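Local coordinates for protein fumarylacetoacetate hydrolase (Burkholderia xenovorans, PDB 5TI1) that probably hydrolyses fumarylacetoacetate to fumarate and acetoacetate, the last step of phenylalanine and tyrosine breakdown, with the help of a bound magnesium ion, at residues F322-Q334 and D413-G425. Numbering follows the deposited sequence.
Sequences FDITLEVTLRPQQ and DGDELTLAGWCQG
Thr325 to Arg331 pair with Glu416 to Trp422 as neighbouring antiparallel strands in a mixed beta-sheet of the FAH C-terminal domain. Eight backbone hydrogen bonds join them, two in each hydrogen-bonded pair from Thr325–Trp422 to Arg331–Glu416. On the face that carries Thr325, Glu327, Thr329 and Arg331, the Trp422 indole leans across the neighbouring strand, Thr325 CB and CG2 against one ring face; chi1 of 53°, placing CG between backbone N and carbonyl carbon, brings it there. Thr325 CB makes a CH-pi contact 4.2 Å from the five-membered ring centroid, while Glu327 OE2 approaches Trp422 CH2 to 3.6 Å, its carboxylate turned 59° from the ring. Further along, one water links Thr329 OG1, Thr418 OG1 and Glu416 O. Arg331 NH2 meets Glu416 OE1 at 2.8 Å in a salt bridge whose hydrogen bond is bent and weak, the guanidinium and carboxylate planes nearly perpendicular.

The face of Leu326, Val328 and Leu330 is apolar: Leu330 CD1 meets Leu417 CD1 at 3.8 Å, and Val328 CG2 rests on Leu419 CD1. Leu417 and Leu419 also touch strand 252-263, whose Asp260 is a magnesium ligand. Beyond the paired strands, Arg408 holds Asp415 by a salt bridge, and Gln333 NE2 donates to a lone pair of Gly414 O at 3.0 Å.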
ATOM      1  N   PHE B 322     -15.800 -13.380  16.532  1.00 41.36           N
ATOM      2  CA  PHE B 322     -15.902 -12.476  17.664  1.00 41.60           C
ATOM      3  C   PHE B 322     -17.251 -11.775  17.636  1.00 48.34           C
ATOM      4  O   PHE B 322     -17.719 -11.331  16.582  1.00 47.15           O
ATOM      5  CB  PHE B 322     -14.747 -11.475  17.676  1.00 39.81           C
ATOM      6  CG  PHE B 322     -13.422 -12.106  18.012  1.00 39.50           C
ATOM      7  CD1 PHE B 322     -12.649 -12.692  17.024  1.00 38.52           C
ATOM      8  CD2 PHE B 322     -12.973 -12.151  19.323  1.00 46.07           C
ATOM      9  CE1 PHE B 322     -11.437 -13.297  17.337  1.00 38.92           C
ATOM     10  CE2 PHE B 322     -11.757 -12.760  19.643  1.00 44.77           C
ATOM     11  CZ  PHE B 322     -10.996 -13.336  18.650  1.00 39.11           C
ATOM     12  N   ASP B 323     -17.873 -11.710  18.808  1.00 43.71           N
ATOM     13  CA  ASP B 323     -19.227 -11.184  18.990  1.00 49.37           C
ATOM     14  C   ASP B 323     -19.117  -9.677  19.205  1.00 43.55           C
ATOM     15  O   ASP B 323     -19.002  -9.194  20.332  1.00 47.42           O
ATOM     16  CB  ASP B 323     -19.891 -11.900  20.159  1.00 46.98           C
ATOM     17  CG  ASP B 323     -21.326 -11.483  20.377  1.00 54.79           C
ATOM     18  OD1 ASP B 323     -21.844 -10.609  19.650  1.00 47.36           O
ATOM     19  OD2 ASP B 323     -21.941 -12.043  21.305  1.00 54.54           O
ATOM     20  N   ILE B 324     -19.128  -8.928  18.103  1.00 42.04           N
ATOM     21  CA  ILE B 324     -18.970  -7.471  18.113  1.00 40.81           C
ATOM     22  C   ILE B 324     -20.235  -6.879  17.515  1.00 48.73           C
ATOM     23  O   ILE B 324     -20.488  -7.028  16.312  1.00 40.48           O
ATOM     24  CB  ILE B 324     -17.742  -6.995  17.330  1.00 38.77           C
ATOM     25  CG1 ILE B 324     -16.484  -7.791  17.687  1.00 38.54           C
ATOM     26  CG2 ILE B 324     -17.499  -5.524  17.601  1.00 44.94           C
ATOM     27  CD1 ILE B 324     -15.232  -7.278  16.959  1.00 36.60           C
ATOM     28  N   THR B 325     -21.041  -6.231  18.353  1.00 42.01           N
ATOM     29  CA  THR B 325     -22.216  -5.522  17.874  1.00 42.22           C
ATOM     30  C   THR B 325     -21.767  -4.272  17.124  1.00 48.19           C
ATOM     31  O   THR B 325     -20.928  -3.515  17.617  1.00 39.44           O
ATOM     32  CB  THR B 325     -23.131  -5.152  19.047  1.00 43.80           C
ATOM     33  OG1 THR B 325     -23.690  -6.344  19.610  1.00 45.73           O
ATOM     34  CG2 THR B 325     -24.267  -4.249  18.592  1.00 43.89           C
ATOM     35  N   LEU B 326     -22.301  -4.073  15.921  1.00 39.82           N
ATOM     36  CA  LEU B 326     -21.966  -2.925  15.088  1.00 38.42           C
ATOM     37  C   LEU B 326     -23.227  -2.166  14.689  1.00 43.47           C
ATOM     38  O   LEU B 326     -24.276  -2.773  14.441  1.00 39.88           O
ATOM     39  CB  LEU B 326     -21.207  -3.375  13.834  1.00 40.95           C
ATOM     40  CG  LEU B 326     -19.922  -4.170  14.054  1.00 41.11           C
ATOM     41  CD1 LEU B 326     -19.503  -4.844  12.761  1.00 42.79           C
ATOM     42  CD2 LEU B 326     -18.797  -3.296  14.574  1.00 38.29           C
ATOM     43  N   GLU B 327     -23.116  -0.834  14.620  1.00 37.64           N
ATOM     44  CA  GLU B 327     -24.219   0.033  14.233  1.00 41.45           C
ATOM     45  C   GLU B 327     -23.684   1.178  13.387  1.00 39.75           C
ATOM     46  O   GLU B 327     -22.528   1.586  13.516  1.00 35.06           O
ATOM     47  CB  GLU B 327     -24.971   0.619  15.446  1.00 41.10           C
ATOM     48  CG  GLU B 327     -25.542  -0.428  16.393  1.00 56.22           C
ATOM     49  CD  GLU B 327     -26.529   0.152  17.401  1.00 61.21           C
ATOM     50  OE1 GLU B 327     -26.767   1.376  17.365  1.00 53.72           O
ATOM     51  OE2 GLU B 327     -27.064  -0.624  18.225  1.00 61.02           O
ATOM     52  N   VAL B 328     -24.540   1.699  12.520  1.00 36.29           N
ATOM     53  CA  VAL B 328     -24.208   2.861  11.711  1.00 34.95           C
ATOM     54  C   VAL B 328     -25.364   3.838  11.831  1.00 35.58           C
ATOM     55  O   VAL B 328     -26.531   3.435  11.776  1.00 37.01           O
ATOM     56  CB  VAL B 328     -23.939   2.487  10.238  1.00 37.58           C
ATOM     57  CG1 VAL B 328     -23.691   3.738   9.383  1.00 37.22           C
ATOM     58  CG2 VAL B 328     -22.744   1.498  10.135  1.00 33.60           C
ATOM     59  N   THR B 329     -25.046   5.108  12.035  1.00 42.31           N
ATOM     60  CA  THR B 329     -26.047   6.157  11.980  1.00 41.99           C
ATOM     61  C   THR B 329     -25.704   7.115  10.851  1.00 37.99           C
ATOM     62  O   THR B 329     -24.538   7.254  10.451  1.00 32.66           O
ATOM     63  CB  THR B 329     -26.174   6.912  13.317  1.00 40.78           C
ATOM     64  OG1 THR B 329     -24.975   7.645  13.585  1.00 37.85           O
ATOM     65  CG2 THR B 329     -26.446   5.930  14.467  1.00 37.02           C
ATOM     66  N   LEU B 330     -26.749   7.746  10.316  1.00 34.39           N
ATOM     67  CA  LEU B 330     -26.620   8.749   9.270  1.00 34.41           C
ATOM     68  C   LEU B 330     -27.364   9.984   9.744  1.00 33.86           C
ATOM     69  O   LEU B 330     -28.519   9.884  10.169  1.00 38.06           O
ATOM     70  CB  LEU B 330     -27.192   8.243   7.934  1.00 37.18           C
ATOM     71  CG  LEU B 330     -26.932   9.058   6.654  1.00 37.92           C
ATOM     72  CD1 LEU B 330     -27.039   8.166   5.431  1.00 36.83           C
ATOM     73  CD2 LEU B 330     -27.873  10.254   6.513  1.00 33.26           C
ATOM     74  N   ARG B 331     -26.707  11.134   9.700  1.00 34.43           N
ATOM     75  CA  ARG B 331     -27.366  12.370  10.110  1.00 34.51           C
ATOM     76  C   ARG B 331     -27.312  13.389   8.982  1.00 32.45           C
ATOM     77  O   ARG B 331     -26.215  13.868   8.639  1.00 31.28           O
ATOM     78  CB  ARG B 331     -26.746  12.944  11.383  1.00 38.59           C
ATOM     79  CG  ARG B 331     -27.449  14.211  11.843  1.00 40.81           C
ATOM     80  CD  ARG B 331     -27.150  14.554  13.286  1.00 45.38           C
ATOM     81  NE  ARG B 331     -25.727  14.758  13.507  1.00 52.36           N
ATOM     82  CZ  ARG B 331     -25.062  15.841  13.120  1.00 66.60           C
ATOM     83  NH1 ARG B 331     -25.694  16.820  12.481  1.00 77.81           N
ATOM     84  NH2 ARG B 331     -23.758  15.941  13.361  1.00 65.14           N
ATOM     85  N   PRO B 332     -28.448  13.705   8.362  1.00 33.18           N
ATOM     86  CA  PRO B 332     -28.494  14.811   7.401  1.00 33.88           C
ATOM     87  C   PRO B 332     -28.013  16.101   8.039  1.00 34.66           C
ATOM     88  O   PRO B 332     -28.135  16.302   9.251  1.00 33.39           O
ATOM     89  CB  PRO B 332     -29.982  14.907   7.031  1.00 37.07           C
ATOM     90  CG  PRO B 332     -30.542  13.530   7.356  1.00 44.22           C
ATOM     91  CD  PRO B 332     -29.748  13.024   8.518  1.00 34.63           C
ATOM     92  N   GLN B 333     -27.493  16.994   7.186  1.00 31.28           N
ATOM     93  CA  GLN B 333     -26.923  18.255   7.662  1.00 30.74           C
ATOM     94  C   GLN B 333     -27.926  19.080   8.461  1.00 31.66           C
ATOM     95  O   GLN B 333     -27.541  19.747   9.427  1.00 32.75           O
ATOM     96  CB  GLN B 333     -26.383  19.071   6.479  1.00 29.93           C
ATOM     97  CG  GLN B 333     -25.778  20.442   6.843  1.00 31.53           C
ATOM     98  CD  GLN B 333     -24.516  20.351   7.701  1.00 32.38           C
ATOM     99  OE1 GLN B 333     -24.153  21.306   8.386  1.00 39.06           O
ATOM    100  NE2 GLN B 333     -23.860  19.200   7.679  1.00 28.35           N
ATOM    101  N   GLN B 334     -29.202  19.058   8.084  1.00 32.62           N
ATOM    102  CA  GLN B 334     -30.198  19.870   8.781  1.00 33.55           C
ATOM    103  C   GLN B 334     -30.790  19.175  10.002  1.00 38.25           C
ATOM    104  O   GLN B 334     -31.583  19.790  10.725  1.00 35.46           O
ATOM    105  CB  GLN B 334     -31.332  20.276   7.827  1.00 38.61           C
ATOM    106  CG  GLN B 334     -30.876  21.033   6.590  1.00 38.74           C
ATOM    107  CD  GLN B 334     -29.922  22.163   6.928  1.00 38.43           C
ATOM    108  OE1 GLN B 334     -30.182  22.972   7.821  1.00 42.08           O
ATOM    109  NE2 GLN B 334     -28.805  22.215   6.225  1.00 31.84           N
ATOM    110  N   ASP B 413     -24.541  15.223   0.266  1.00 33.46           N
ATOM    111  CA  ASP B 413     -23.610  16.206   0.804  1.00 30.69           C
ATOM    112  C   ASP B 413     -24.088  16.702   2.163  1.00 31.43           C
ATOM    113  O   ASP B 413     -25.282  16.919   2.378  1.00 31.09           O
ATOM    114  CB  ASP B 413     -23.457  17.381  -0.166  1.00 28.21           C
ATOM    115  CG  ASP B 413     -22.733  16.997  -1.458  1.00 29.31           C
ATOM    116  OD1 ASP B 413     -22.156  15.888  -1.546  1.00 26.81           O
ATOM    117  OD2 ASP B 413     -22.729  17.826  -2.391  1.00 29.97           O
ATOM    118  N   GLY B 414     -23.145  16.863   3.091  1.00 34.86           N
ATOM    119  CA  GLY B 414     -23.471  17.262   4.441  1.00 27.59           C
ATOM    120  C   GLY B 414     -23.968  16.149   5.351  1.00 28.24           C
ATOM    121  O   GLY B 414     -24.169  16.403   6.549  1.00 30.23           O
ATOM    122  N   ASP B 415     -24.206  14.944   4.830  1.00 28.53           N
ATOM    123  CA  ASP B 415     -24.506  13.792   5.684  1.00 29.25           C
ATOM    124  C   ASP B 415     -23.279  13.396   6.500  1.00 28.44           C
ATOM    125  O   ASP B 415     -22.164  13.313   5.973  1.00 27.50           O
ATOM    126  CB  ASP B 415     -24.926  12.579   4.852  1.00 29.63           C
ATOM    127  CG  ASP B 415     -26.279  12.724   4.192  1.00 37.88           C
ATOM    128  OD1 ASP B 415     -26.987  13.740   4.410  1.00 31.03           O
ATOM    129  OD2 ASP B 415     -26.636  11.780   3.449  1.00 31.16           O
ATOM    130  N   GLU B 416     -23.487  13.111   7.781  1.00 29.00           N
ATOM    131  CA  GLU B 416     -22.437  12.551   8.623  1.00 30.44           C
ATOM    132  C   GLU B 416     -22.738  11.075   8.867  1.00 33.90           C
ATOM    133  O   GLU B 416     -23.843  10.721   9.288  1.00 30.63           O
ATOM    134  CB  GLU B 416     -22.314  13.302   9.955  1.00 35.62           C
ATOM    135  CG  GLU B 416     -21.220  12.739  10.880  1.00 40.25           C
ATOM    136  CD  GLU B 416     -21.029  13.548  12.165  1.00 41.64           C
ATOM    137  OE1 GLU B 416     -22.016  13.750  12.917  1.00 34.23           O
ATOM    138  OE2 GLU B 416     -19.879  13.969  12.425  1.00 36.24           O
ATOM    139  N   LEU B 417     -21.760  10.219   8.589  1.00 31.75           N
ATOM    140  CA  LEU B 417     -21.906   8.775   8.741  1.00 30.80           C
ATOM    141  C   LEU B 417     -21.053   8.336   9.920  1.00 31.18           C
ATOM    142  O   LEU B 417     -19.849   8.617   9.949  1.00 30.20           O
ATOM    143  CB  LEU B 417     -21.493   8.043   7.462  1.00 28.77           C
ATOM    144  CG  LEU B 417     -22.548   7.929   6.351  1.00 29.36           C
ATOM    145  CD1 LEU B 417     -23.647   6.956   6.766  1.00 30.75           C
ATOM    146  CD2 LEU B 417     -23.147   9.274   5.922  1.00 31.59           C
ATOM    147  N   THR B 418     -21.674   7.657  10.893  1.00 34.27           N
ATOM    148  CA  THR B 418     -20.982   7.267  12.117  1.00 30.51           C
ATOM    149  C   THR B 418     -21.106   5.768  12.349  1.00 31.29           C
ATOM    150  O   THR B 418     -22.209   5.257  12.574  1.00 35.17           O
ATOM    151  CB  THR B 418     -21.523   8.033  13.326  1.00 35.81           C
ATOM    152  OG1 THR B 418     -21.465   9.445  13.071  1.00 36.80           O
ATOM    153  CG2 THR B 418     -20.682   7.721  14.547  1.00 37.01           C
ATOM    154  N   LEU B 419     -19.971   5.081  12.342  1.00 30.67           N
ATOM    155  CA  LEU B 419     -19.888   3.678  12.749  1.00 31.41           C
ATOM    156  C   LEU B 419     -19.612   3.592  14.242  1.00 32.19           C
ATOM    157  O   LEU B 419     -18.810   4.364  14.781  1.00 31.81           O
ATOM    158  CB  LEU B 419     -18.767   2.952  11.999  1.00 35.58           C
ATOM    159  CG  LEU B 419     -18.976   2.348  10.613  1.00 33.15           C
ATOM    160  CD1 LEU B 419     -19.391   3.382   9.641  1.00 29.66           C
ATOM    161  CD2 LEU B 419     -17.683   1.655  10.132  1.00 29.61           C
ATOM    162  N   ALA B 420     -20.263   2.636  14.907  1.00 33.48           N
ATOM    163  CA  ALA B 420     -20.052   2.404  16.325  1.00 34.39           C
ATOM    164  C   ALA B 420     -20.079   0.905  16.584  1.00 36.12           C
ATOM    165  O   ALA B 420     -20.705   0.143  15.841  1.00 39.95           O
ATOM    166  CB  ALA B 420     -21.114   3.101  17.185  1.00 35.54           C
ATOM    167  N   GLY B 421     -19.417   0.483  17.653  1.00 38.95           N
ATOM    168  CA  GLY B 421     -19.302  -0.939  17.923  1.00 36.73           C
ATOM    169  C   GLY B 421     -18.935  -1.225  19.355  1.00 37.78           C
ATOM    170  O   GLY B 421     -18.204  -0.460  19.992  1.00 37.35           O
ATOM    171  N   TRP B 422     -19.420  -2.364  19.855  1.00 39.29           N
ATOM    172  CA  TRP B 422     -19.060  -2.810  21.190  1.00 42.40           C
ATOM    173  C   TRP B 422     -19.305  -4.306  21.303  1.00 49.97           C
ATOM    174  O   TRP B 422     -20.119  -4.878  20.570  1.00 42.15           O
ATOM    175  CB  TRP B 422     -19.850  -2.058  22.271  1.00 41.74           C
ATOM    176  CG  TRP B 422     -21.316  -2.109  22.052  1.00 47.80           C
ATOM    177  CD1 TRP B 422     -22.188  -3.079  22.485  1.00 44.64           C
ATOM    178  CD2 TRP B 422     -22.100  -1.150  21.344  1.00 42.22           C
ATOM    179  NE1 TRP B 422     -23.458  -2.782  22.073  1.00 45.21           N
ATOM    180  CE2 TRP B 422     -23.434  -1.599  21.374  1.00 54.48           C
ATOM    181  CE3 TRP B 422     -21.799   0.045  20.677  1.00 52.53           C
ATOM    182  CZ2 TRP B 422     -24.471  -0.891  20.768  1.00 54.23           C
ATOM    183  CZ3 TRP B 422     -22.828   0.744  20.076  1.00 50.10           C
ATOM    184  CH2 TRP B 422     -24.149   0.277  20.128  1.00 49.07           C
ATOM    185  N   CYS B 423     -18.562  -4.935  22.207  1.00 46.58           N
ATOM    186  CA  CYS B 423     -18.885  -6.271  22.675  1.00 44.09           C
ATOM    187  C   CYS B 423     -19.711  -6.128  23.945  1.00 46.05           C
ATOM    188  O   CYS B 423     -19.316  -5.400  24.861  1.00 46.21           O
ATOM    189  CB  CYS B 423     -17.619  -7.080  22.944  1.00 43.87           C
ATOM    190  SG  CYS B 423     -16.491  -7.189  21.528  1.00 43.53           S
ATOM    191  N   GLN B 424     -20.858  -6.805  23.990  1.00 47.63           N
ATOM    192  CA  GLN B 424     -21.745  -6.763  25.147  1.00 49.70           C
ATOM    193  C   GLN B 424     -21.443  -7.929  26.083  1.00 52.80           C
ATOM    194  O   GLN B 424     -21.529  -9.093  25.677  1.00 52.04           O
ATOM    195  CB  GLN B 424     -23.206  -6.811  24.706  1.00 65.84           C
ATOM    196  CG  GLN B 424     -24.210  -6.658  25.843  1.00 52.82           C
ATOM    197  CD  GLN B 424     -24.151  -5.290  26.492  1.00 52.46           C
ATOM    198  OE1 GLN B 424     -24.442  -4.270  25.859  1.00 51.24           O
ATOM    199  NE2 GLN B 424     -23.765  -5.259  27.761  1.00 53.60           N
ATOM    200  N   GLY B 425     -21.073  -7.614  27.325  1.00 54.10           N
ATOM    201  CA  GLY B 425     -20.961  -8.588  28.385  1.00 54.32           C
ATOM    202  C   GLY B 425     -22.106  -8.462  29.376  1.00 56.60           C
ATOM    203  O   GLY B 425     -23.105  -7.787  29.131  1.00 56.69           O
TER
HETATM  204  O   HOH W   1     -22.884 -10.044  23.322  1.00 46.71           O
HETATM  205  O   HOH W   2     -24.029   9.908  11.983  1.00 32.14           O
HETATM  206  O   HOH W   3     -24.756  16.149   9.515  1.00 32.72           O
HETATM  207  O   HOH W   4     -26.968  16.338   4.341  1.00 19.91           O